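Local atomic coordinates of Rep (Escherichia coli, PDB entry 3VW4), a protein that initiates replication of plasmid ColE2-P9, its DNA-binding domain recognising the replication origin, probably sequence-specifically, and unwinding the duplex there. Residues Asn10-Glu15 with Ala48-Pro53; Glu15-Trp20 with Lys64-Tyr69. One frame throughout, in Å; residues are numbered along the deposited sequence.

Overall arrangement
Contacts 1 and 2 show how one helix can serve two packing partners and the DNA at once. Both use helix 7-24: its part 10-15 meets L50 in the loop that follows helix 32-49, and 15-20 meets helix 56-73. Along the chain the order is 10-15, 15-20, 48-53, 64-69, so the pairs alternate. Their centres lie about 13 Å apart, E15 belongs to both, and F14 O packs against I66 CD1 at 3.9 Å. All four segments belong to the all-helical part of the DNA-binding domain. N10 bonds the pairing edge of one base of chain D, and F14 and Y69 lie over the faces of two consecutive bases, consistent with unwinding of the origin.

Contact 1: residues Asn10-Glu15 with Ala48-Pro53; sequences NYHLFE and ASLPVP. With nucleotides of chain D.
The isobutyl group of L50 meets H12 and L13 of helix 7-24, a small contact that shows how a loop residue can close onto a neighbouring helix. L50 CD1, anti to CA (chi2 172°), makes an apolar contact with L13 CD2 at 4.3 Å, while the other methyl of L50, CD2, approaches the imidazole of H12 obliquely.

The polar interactions are with DNA. N10 OD1 accepts two hydrogen bonds from guanine DG1 of chain D, from N1 at 2.7 Å and from N2 at 2.9 Å, thus occupying part of the edge that would face cytosine in a Watson-Crick pair. The amide nitrogen ND2 of N10 hydrogen-bonds E58 OE2, which helps fix the rotation of the amide.

Stacking completes the set. The F14 ring lies face to face with the purine of DG1, with C4 some 3.4 Å above the ring centre, and DA2 of chain D stands at the edge of the same ring. Around this site, L13 also touches V43, Y46 and N47 of helix 32-49, whereas I62 and I66 of helix 56-73 pack beside F14.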
loop_
_atom_site.group_PDB
_atom_site.type_symbol
_atom_site.label_atom_id
_atom_site.label_comp_id
_atom_site.label_asym_id
_atom_site.label_seq_id
_atom_site.Cartn_x
_atom_site.Cartn_y
_atom_site.Cartn_z
ATOM N N ASN A 10 -17.439 19.475 0.741
ATOM C CA ASN A 10 -16.899 18.848 1.916
ATOM C C ASN A 10 -16.522 17.390 1.614
ATOM O O ASN A 10 -15.359 16.988 1.773
ATOM C CB ASN A 10 -17.802 19.013 3.126
ATOM C CG ASN A 10 -17.162 18.478 4.376
ATOM O OD1 ASN A 10 -16.900 17.238 4.492
ATOM N ND2 ASN A 10 -16.895 19.366 5.332
ATOM N N TYR A 11 -17.487 16.612 1.165
ATOM C CA TYR A 11 -17.258 15.245 0.728
ATOM C C TYR A 11 -15.980 15.113 -0.111
ATOM O O TYR A 11 -15.028 14.374 0.149
ATOM C CB TYR A 11 -18.476 14.781 -0.080
ATOM C CG TYR A 11 -18.478 13.331 -0.525
ATOM C CD1 TYR A 11 -17.799 12.919 -1.687
ATOM C CD2 TYR A 11 -19.174 12.371 0.187
ATOM C CE1 TYR A 11 -17.788 11.592 -2.098
ATOM C CE2 TYR A 11 -19.161 11.042 -0.211
ATOM C CZ TYR A 11 -18.467 10.659 -1.343
ATOM O OH TYR A 11 -18.512 9.331 -1.734
ATOM N N HIS A 12 -15.974 15.871 -1.143
ATOM C CA HIS A 12 -14.965 15.728 -2.103
ATOM C C HIS A 12 -13.636 15.974 -1.462
ATOM O O HIS A 12 -12.669 15.231 -1.696
ATOM C CB HIS A 12 -15.232 16.754 -3.147
ATOM C CG HIS A 12 -14.160 16.853 -4.106
ATOM N ND1 HIS A 12 -13.213 17.864 -4.052
ATOM C CD2 HIS A 12 -13.798 15.996 -5.126
ATOM C CE1 HIS A 12 -12.336 17.674 -5.048
ATOM N NE2 HIS A 12 -12.694 16.516 -5.698
ATOM N N LEU A 13 -13.544 17.016 -0.658
ATOM C CA LEU A 13 -12.318 17.211 0.057
ATOM C C LEU A 13 -12.043 16.061 1.042
ATOM O O LEU A 13 -10.927 15.587 1.096
ATOM C CB LEU A 13 -12.311 18.553 0.760
ATOM C CG LEU A 13 -11.759 19.828 0.127
ATOM C CD1 LEU A 13 -11.269 19.788 -1.312
ATOM C CD2 LEU A 13 -12.811 20.862 0.307
ATOM N N PHE A 14 -13.024 15.608 1.830
ATOM C CA PHE A 14 -12.766 14.582 2.853
ATOM C C PHE A 14 -12.335 13.315 2.168
ATOM O O PHE A 14 -11.495 12.618 2.594
ATOM C CB PHE A 14 -14.046 14.351 3.660
ATOM C CG PHE A 14 -13.989 13.148 4.561
ATOM C CD1 PHE A 14 -13.222 13.152 5.717
ATOM C CD2 PHE A 14 -14.653 11.995 4.237
ATOM C CE1 PHE A 14 -13.159 12.033 6.540
ATOM C CE2 PHE A 14 -14.559 10.888 5.050
ATOM C CZ PHE A 14 -13.818 10.897 6.207
ATOM N N GLU A 15 -12.921 12.998 1.048
ATOM C CA GLU A 15 -12.583 11.713 0.343
ATOM C C GLU A 15 -11.189 11.755 -0.273
ATOM O O GLU A 15 -10.433 10.821 -0.104
ATOM C CB GLU A 15 -13.634 11.384 -0.767
ATOM C CG GLU A 15 -14.971 10.964 -0.238
ATOM C CD GLU A 15 -14.876 9.588 0.394
ATOM O OE1 GLU A 15 -14.501 8.632 -0.355
ATOM O OE2 GLU A 15 -15.155 9.448 1.612
ATOM N N ALA A 48 -8.329 25.065 -3.160
ATOM C CA ALA A 48 -7.973 26.239 -3.915
ATOM C C ALA A 48 -8.232 25.981 -5.421
ATOM O O ALA A 48 -8.507 26.897 -6.190
ATOM C CB ALA A 48 -6.521 26.555 -3.655
ATOM N N SER A 49 -8.173 24.711 -5.783
ATOM C CA SER A 49 -8.700 24.197 -7.018
ATOM C C SER A 49 -10.193 24.405 -7.345
ATOM O O SER A 49 -10.503 24.664 -8.472
ATOM C CB SER A 49 -8.377 22.718 -7.107
ATOM O OG SER A 49 -7.008 22.702 -7.477
ATOM N N LEU A 50 -11.088 24.259 -6.384
ATOM C CA LEU A 50 -12.507 24.348 -6.667
ATOM C C LEU A 50 -12.825 25.717 -7.164
ATOM O O LEU A 50 -12.224 26.677 -6.723
ATOM C CB LEU A 50 -13.312 24.149 -5.396
ATOM C CG LEU A 50 -13.181 22.782 -4.765
ATOM C CD1 LEU A 50 -13.858 22.739 -3.401
ATOM C CD2 LEU A 50 -13.705 21.728 -5.732
ATOM N N PRO A 51 -13.809 25.822 -8.051
ATOM C CA PRO A 51 -14.222 27.104 -8.543
ATOM C C PRO A 51 -14.703 28.017 -7.391
ATOM O O PRO A 51 -14.457 29.242 -7.420
ATOM C CB PRO A 51 -15.374 26.746 -9.497
ATOM C CG PRO A 51 -15.138 25.345 -9.884
ATOM C CD PRO A 51 -14.594 24.726 -8.645
ATOM N N VAL A 52 -15.405 27.440 -6.408
ATOM C CA VAL A 52 -15.842 28.202 -5.266
ATOM C C VAL A 52 -15.357 27.530 -4.028
ATOM O O VAL A 52 -16.064 26.769 -3.409
ATOM C CB VAL A 52 -17.357 28.428 -5.212
ATOM C CG1 VAL A 52 -17.666 29.472 -4.167
ATOM C CG2 VAL A 52 -17.884 28.931 -6.548
ATOM N N PRO A 53 -14.132 27.841 -3.625
ATOM C CA PRO A 53 -13.487 27.163 -2.469
ATOM C C PRO A 53 -14.271 27.357 -1.177
ATOM O O PRO A 53 -14.891 28.379 -0.977
ATOM C CB PRO A 53 -12.165 27.902 -2.333
ATOM C CG PRO A 53 -12.019 28.642 -3.610
ATOM C CD PRO A 53 -13.347 28.971 -4.119
ATOM P P DG D 1 -16.427 10.296 12.055
ATOM O OP1 DG D 1 -17.328 11.221 12.831
ATOM O OP2 DG D 1 -14.979 10.090 12.489
ATOM O "O5'" DG D 1 -17.126 8.944 11.529
ATOM C "C5'" DG D 1 -18.443 8.891 10.939
ATOM C "C4'" DG D 1 -18.371 9.014 9.434
ATOM O "O4'" DG D 1 -18.158 10.391 9.060
ATOM C "C3'" DG D 1 -17.295 8.195 8.717
ATOM O "O3'" DG D 1 -17.946 7.270 7.843
ATOM C "C2'" DG D 1 -16.547 9.198 7.841
ATOM C "C1'" DG D 1 -17.342 10.483 7.905
ATOM N N9 DG D 1 -16.551 11.694 8.056
ATOM C C8 DG D 1 -15.694 11.988 9.090
ATOM N N7 DG D 1 -15.187 13.188 9.012
ATOM C C5 DG D 1 -15.782 13.737 7.881
ATOM C C6 DG D 1 -15.582 14.999 7.255
ATOM O O6 DG D 1 -14.866 15.935 7.615
ATOM N N1 DG D 1 -16.363 15.136 6.121
ATOM C C2 DG D 1 -17.207 14.175 5.626
ATOM N N2 DG D 1 -17.868 14.503 4.502
ATOM N N3 DG D 1 -17.368 12.977 6.168
ATOM C C4 DG D 1 -16.652 12.838 7.301
ATOM P P DA D 2 -17.457 5.779 7.855
ATOM O OP1 DA D 2 -18.434 5.046 7.068
ATOM O OP2 DA D 2 -17.247 5.551 9.330
ATOM O "O5'" DA D 2 -16.078 5.435 7.089
ATOM C "C5'" DA D 2 -15.754 5.888 5.745
ATOM C "C4'" DA D 2 -14.338 5.471 5.373
ATOM O "O4'" DA D 2 -13.327 6.393 5.878
ATOM C "C3'" DA D 2 -13.869 4.125 5.903
ATOM O "O3'" DA D 2 -12.764 3.779 5.119
ATOM C "C2'" DA D 2 -13.392 4.501 7.296
ATOM C "C1'" DA D 2 -12.741 5.859 7.071
ATOM N N9 DA D 2 -12.872 6.879 8.112
ATOM C C8 DA D 2 -13.819 7.064 9.083
ATOM N N7 DA D 2 -13.619 8.132 9.820
ATOM C C5 DA D 2 -12.506 8.729 9.247
ATOM C C6 DA D 2 -11.833 9.932 9.513
ATOM N N6 DA D 2 -12.163 10.773 10.501
ATOM N N1 DA D 2 -10.758 10.228 8.752
ATOM C C2 DA D 2 -10.388 9.367 7.801
ATOM N N3 DA D 2 -10.956 8.226 7.435
ATOM C C4 DA D 2 -12.033 7.969 8.197
#

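Contact 2: residues Glu15-Trp20 with Lys64-Tyr69; sequences EKVRKW and KSIAKY. With nucleotides of chain D; nucleotides of chain C.
S65 OG is shared by two bases of chain D: it donates a hydrogen bond of 3.0 Å to N7 of DG1 and weakly accepts one from N6 of DA2. Its position anti to the backbone N (chi1 -168°) brings it within reach of both. The same N6 also makes a weak bond to S65 O. In this all-helical DNA-binding domain, helices 7-24 and 56-73 pack together and both touch the DNA.

Between the two helices, I66 carries the packing. Its CD1 reaches V17 CG1 at 3.5 Å, the two side chains crossing obliquely, and also touches the backbone N and CB of R18. Close approach of the helices, 6.0 Å between R18 CA and I66 CA, accompanies this fit; Y46 of helix 32-49 touches V17 from a third helix.

Adenine DA2 is layered on the Y69 ring, its C5 lying 3.4 Å above the ring centre. On the sugar of DA2 rests one face of the R18 guanidinium, whose NH1 is 2.9 Å from O4' and hydrogen-bonds Y22. E15 steadies that group side-on through a salt bridge: R18 NH2 meets OE1 on the syn side at 2.8 Å, while R18 NE approaches E15 OE2 from above the carboxylate plane, 60° out of it.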
loop_
_atom_site.group_PDB
_atom_site.type_symbol
_atom_site.label_atom_id
_atom_site.label_comp_id
_atom_site.label_asym_id
_atom_site.label_seq_id
_atom_site.Cartn_x
_atom_site.Cartn_y
_atom_site.Cartn_z
ATOM N N GLU A 15 -12.921 12.998 1.048
ATOM C CA GLU A 15 -12.583 11.713 0.343
ATOM C C GLU A 15 -11.189 11.755 -0.273
ATOM O O GLU A 15 -10.433 10.821 -0.104
ATOM C CB GLU A 15 -13.634 11.384 -0.767
ATOM C CG GLU A 15 -14.971 10.964 -0.238
ATOM C CD GLU A 15 -14.876 9.588 0.394
ATOM O OE1 GLU A 15 -14.501 8.632 -0.355
ATOM O OE2 GLU A 15 -15.155 9.448 1.612
ATOM N N LYS A 16 -10.883 12.809 -1.046
ATOM C CA LYS A 16 -9.567 12.999 -1.666
ATOM C C LYS A 16 -8.458 12.886 -0.623
ATOM O O LYS A 16 -7.665 11.975 -0.649
ATOM C CB LYS A 16 -9.505 14.390 -2.268
ATOM C CG LYS A 16 -9.533 14.398 -3.755
ATOM C CD LYS A 16 -8.199 13.958 -4.285
ATOM C CE LYS A 16 -8.070 14.317 -5.770
ATOM N NZ LYS A 16 -8.288 13.137 -6.683
ATOM N N VAL A 17 -8.456 13.794 0.323
ATOM C CA VAL A 17 -7.422 13.872 1.301
ATOM C C VAL A 17 -7.304 12.602 2.213
ATOM O O VAL A 17 -6.188 12.215 2.628
ATOM C CB VAL A 17 -7.623 15.159 2.138
ATOM C CG1 VAL A 17 -6.755 15.195 3.371
ATOM C CG2 VAL A 17 -7.363 16.373 1.296
ATOM N N ARG A 18 -8.418 11.953 2.568
ATOM C CA ARG A 18 -8.259 10.867 3.521
ATOM C C ARG A 18 -7.449 9.749 2.862
ATOM O O ARG A 18 -6.644 9.097 3.481
ATOM C CB ARG A 18 -9.622 10.427 4.108
ATOM C CG ARG A 18 -10.439 9.465 3.254
ATOM C CD ARG A 18 -11.737 9.142 3.936
ATOM N NE ARG A 18 -12.639 8.630 2.949
ATOM C CZ ARG A 18 -12.756 7.341 2.650
ATOM N NH1 ARG A 18 -12.015 6.416 3.277
ATOM N NH2 ARG A 18 -13.601 6.994 1.712
ATOM N N LYS A 19 -7.629 9.604 1.567
ATOM C CA LYS A 19 -6.982 8.530 0.838
ATOM C C LYS A 19 -5.487 8.803 0.716
ATOM O O LYS A 19 -4.660 7.865 0.703
ATOM C CB LYS A 19 -7.597 8.327 -0.552
ATOM C CG LYS A 19 -8.549 7.125 -0.708
ATOM C CD LYS A 19 -10.024 7.595 -0.671
ATOM C CE LYS A 19 -10.950 6.981 -1.778
ATOM N NZ LYS A 19 -11.250 5.496 -1.625
ATOM N N TRP A 20 -5.167 10.095 0.611
ATOM C CA TRP A 20 -3.796 10.556 0.493
ATOM C C TRP A 20 -3.111 10.372 1.838
ATOM O O TRP A 20 -2.091 9.738 1.909
ATOM C CB TRP A 20 -3.801 11.991 0.035
ATOM C CG TRP A 20 -2.508 12.726 0.361
ATOM C CD1 TRP A 20 -1.368 12.874 -0.439
ATOM C CD2 TRP A 20 -2.176 13.419 1.602
ATOM N NE1 TRP A 20 -0.441 13.590 0.210
ATOM C CE2 TRP A 20 -0.854 13.965 1.413
ATOM C CE3 TRP A 20 -2.832 13.642 2.775
ATOM C CZ2 TRP A 20 -0.219 14.677 2.375
ATOM C CZ3 TRP A 20 -2.187 14.372 3.760
ATOM C CH2 TRP A 20 -0.870 14.847 3.572
ATOM N N LYS A 64 -8.747 18.476 10.545
ATOM C CA LYS A 64 -8.569 18.012 11.919
ATOM C C LYS A 64 -9.095 16.578 12.055
ATOM O O LYS A 64 -8.472 15.667 12.700
ATOM C CB LYS A 64 -9.335 18.941 12.866
ATOM C CG LYS A 64 -9.075 18.661 14.330
ATOM C CD LYS A 64 -9.566 19.787 15.262
ATOM C CE LYS A 64 -8.976 21.210 14.971
ATOM N NZ LYS A 64 -9.450 22.381 15.854
ATOM N N SER A 65 -10.244 16.366 11.423
ATOM C CA SER A 65 -10.876 15.078 11.399
ATOM C C SER A 65 -9.941 13.989 10.864
ATOM O O SER A 65 -9.785 12.959 11.512
ATOM C CB SER A 65 -12.121 15.125 10.543
ATOM O OG SER A 65 -12.871 13.937 10.766
ATOM N N ILE A 66 -9.319 14.212 9.701
ATOM C CA ILE A 66 -8.527 13.162 9.089
ATOM C C ILE A 66 -7.293 12.880 9.947
ATOM O O ILE A 66 -6.830 11.714 10.134
ATOM C CB ILE A 66 -8.159 13.535 7.645
ATOM C CG1 ILE A 66 -9.483 13.706 6.870
ATOM C CG2 ILE A 66 -7.302 12.457 7.027
ATOM C CD1 ILE A 66 -9.339 14.187 5.452
ATOM N N ALA A 67 -6.773 13.974 10.488
ATOM C CA ALA A 67 -5.492 13.894 11.119
ATOM C C ALA A 67 -5.692 13.259 12.491
ATOM O O ALA A 67 -4.852 12.517 12.922
ATOM C CB ALA A 67 -4.897 15.251 11.229
ATOM N N LYS A 68 -6.812 13.491 13.155
ATOM C CA LYS A 68 -6.956 12.794 14.413
ATOM C C LYS A 68 -7.180 11.338 14.186
ATOM O O LYS A 68 -6.479 10.512 14.795
ATOM C CB LYS A 68 -8.046 13.312 15.270
ATOM C CG LYS A 68 -7.709 14.651 15.833
ATOM C CD LYS A 68 -8.978 15.475 15.951
ATOM C CE LYS A 68 -9.896 14.889 17.009
ATOM N NZ LYS A 68 -9.338 15.076 18.412
ATOM N N TYR A 69 -8.036 10.992 13.256
ATOM C CA TYR A 69 -8.300 9.592 12.998
ATOM C C TYR A 69 -7.038 8.858 12.610
ATOM O O TYR A 69 -6.698 7.860 13.246
ATOM C CB TYR A 69 -9.376 9.484 11.933
ATOM C CG TYR A 69 -9.895 8.161 11.582
ATOM C CD1 TYR A 69 -9.264 7.362 10.620
ATOM C CD2 TYR A 69 -11.067 7.673 12.179
ATOM C CE1 TYR A 69 -9.788 6.092 10.300
ATOM C CE2 TYR A 69 -11.578 6.426 11.858
ATOM C CZ TYR A 69 -10.942 5.657 10.909
ATOM O OH TYR A 69 -11.491 4.448 10.541
ATOM P P DA D 2 -17.457 5.779 7.855
ATOM O OP1 DA D 2 -18.434 5.046 7.068
ATOM O OP2 DA D 2 -17.247 5.551 9.330
ATOM O "O5'" DA D 2 -16.078 5.435 7.089
ATOM C "C5'" DA D 2 -15.754 5.888 5.745
ATOM C "C4'" DA D 2 -14.338 5.471 5.373
ATOM O "O4'" DA D 2 -13.327 6.393 5.878
ATOM C "C3'" DA D 2 -13.869 4.125 5.903
ATOM O "O3'" DA D 2 -12.764 3.779 5.119
ATOM C "C2'" DA D 2 -13.392 4.501 7.296
ATOM C "C1'" DA D 2 -12.741 5.859 7.071
ATOM N N9 DA D 2 -12.872 6.879 8.112
ATOM C C8 DA D 2 -13.819 7.064 9.083
ATOM N N7 DA D 2 -13.619 8.132 9.820
ATOM C C5 DA D 2 -12.506 8.729 9.247
ATOM C C6 DA D 2 -11.833 9.932 9.513
ATOM N N6 DA D 2 -12.163 10.773 10.501
ATOM N N1 DA D 2 -10.758 10.228 8.752
ATOM C C2 DA D 2 -10.388 9.367 7.801
ATOM N N3 DA D 2 -10.956 8.226 7.435
ATOM C C4 DA D 2 -12.033 7.969 8.197
ATOM P P DT C 20 -6.770 2.865 -5.042
ATOM O OP1 DT C 20 -5.684 2.399 -4.127
ATOM O OP2 DT C 20 -7.132 4.301 -5.039
ATOM O "O5'" DT C 20 -6.428 2.458 -6.552
ATOM C "C5'" DT C 20 -5.337 1.557 -6.903
ATOM C "C4'" DT C 20 -4.010 2.284 -6.959
ATOM O "O4'" DT C 20 -4.199 3.678 -6.634
ATOM C "C3'" DT C 20 -2.964 1.773 -5.971
ATOM O "O3'" DT C 20 -2.106 0.843 -6.632
ATOM C "C2'" DT C 20 -2.154 3.009 -5.621
ATOM C "C1'" DT C 20 -3.009 4.201 -6.062
ATOM N N1 DT C 20 -3.391 5.168 -4.991
ATOM C C2 DT C 20 -3.547 6.495 -5.344
ATOM O O2 DT C 20 -3.415 6.902 -6.490
ATOM N N3 DT C 20 -3.878 7.331 -4.301
ATOM C C4 DT C 20 -4.061 6.983 -2.972
ATOM O O4 DT C 20 -4.364 7.845 -2.151
ATOM C C5 DT C 20 -3.877 5.576 -2.671
ATOM C C7 DT C 20 -4.052 5.104 -1.259
ATOM C C6 DT C 20 -3.560 4.752 -3.682
ATOM P P DG D 1 -16.427 10.296 12.055
ATOM O OP1 DG D 1 -17.328 11.221 12.831
ATOM O OP2 DG D 1 -14.979 10.090 12.489
ATOM O "O5'" DG D 1 -17.126 8.944 11.529
ATOM C "C5'" DG D 1 -18.443 8.891 10.939
ATOM C "C4'" DG D 1 -18.371 9.014 9.434
ATOM O "O4'" DG D 1 -18.158 10.391 9.060
ATOM C "C3'" DG D 1 -17.295 8.195 8.717
ATOM O "O3'" DG D 1 -17.946 7.270 7.843
ATOM C "C2'" DG D 1 -16.547 9.198 7.841
ATOM C "C1'" DG D 1 -17.342 10.483 7.905
ATOM N N9 DG D 1 -16.551 11.694 8.056
ATOM C C8 DG D 1 -15.694 11.988 9.090
ATOM N N7 DG D 1 -15.187 13.188 9.012
ATOM C C5 DG D 1 -15.782 13.737 7.881
ATOM C C6 DG D 1 -15.582 14.999 7.255
ATOM O O6 DG D 1 -14.866 15.935 7.615
ATOM N N1 DG D 1 -16.363 15.136 6.121
ATOM C C2 DG D 1 -17.207 14.175 5.626
ATOM N N2 DG D 1 -17.868 14.503 4.502
ATOM N N3 DG D 1 -17.368 12.977 6.168
ATOM C C4 DG D 1 -16.652 12.838 7.301
#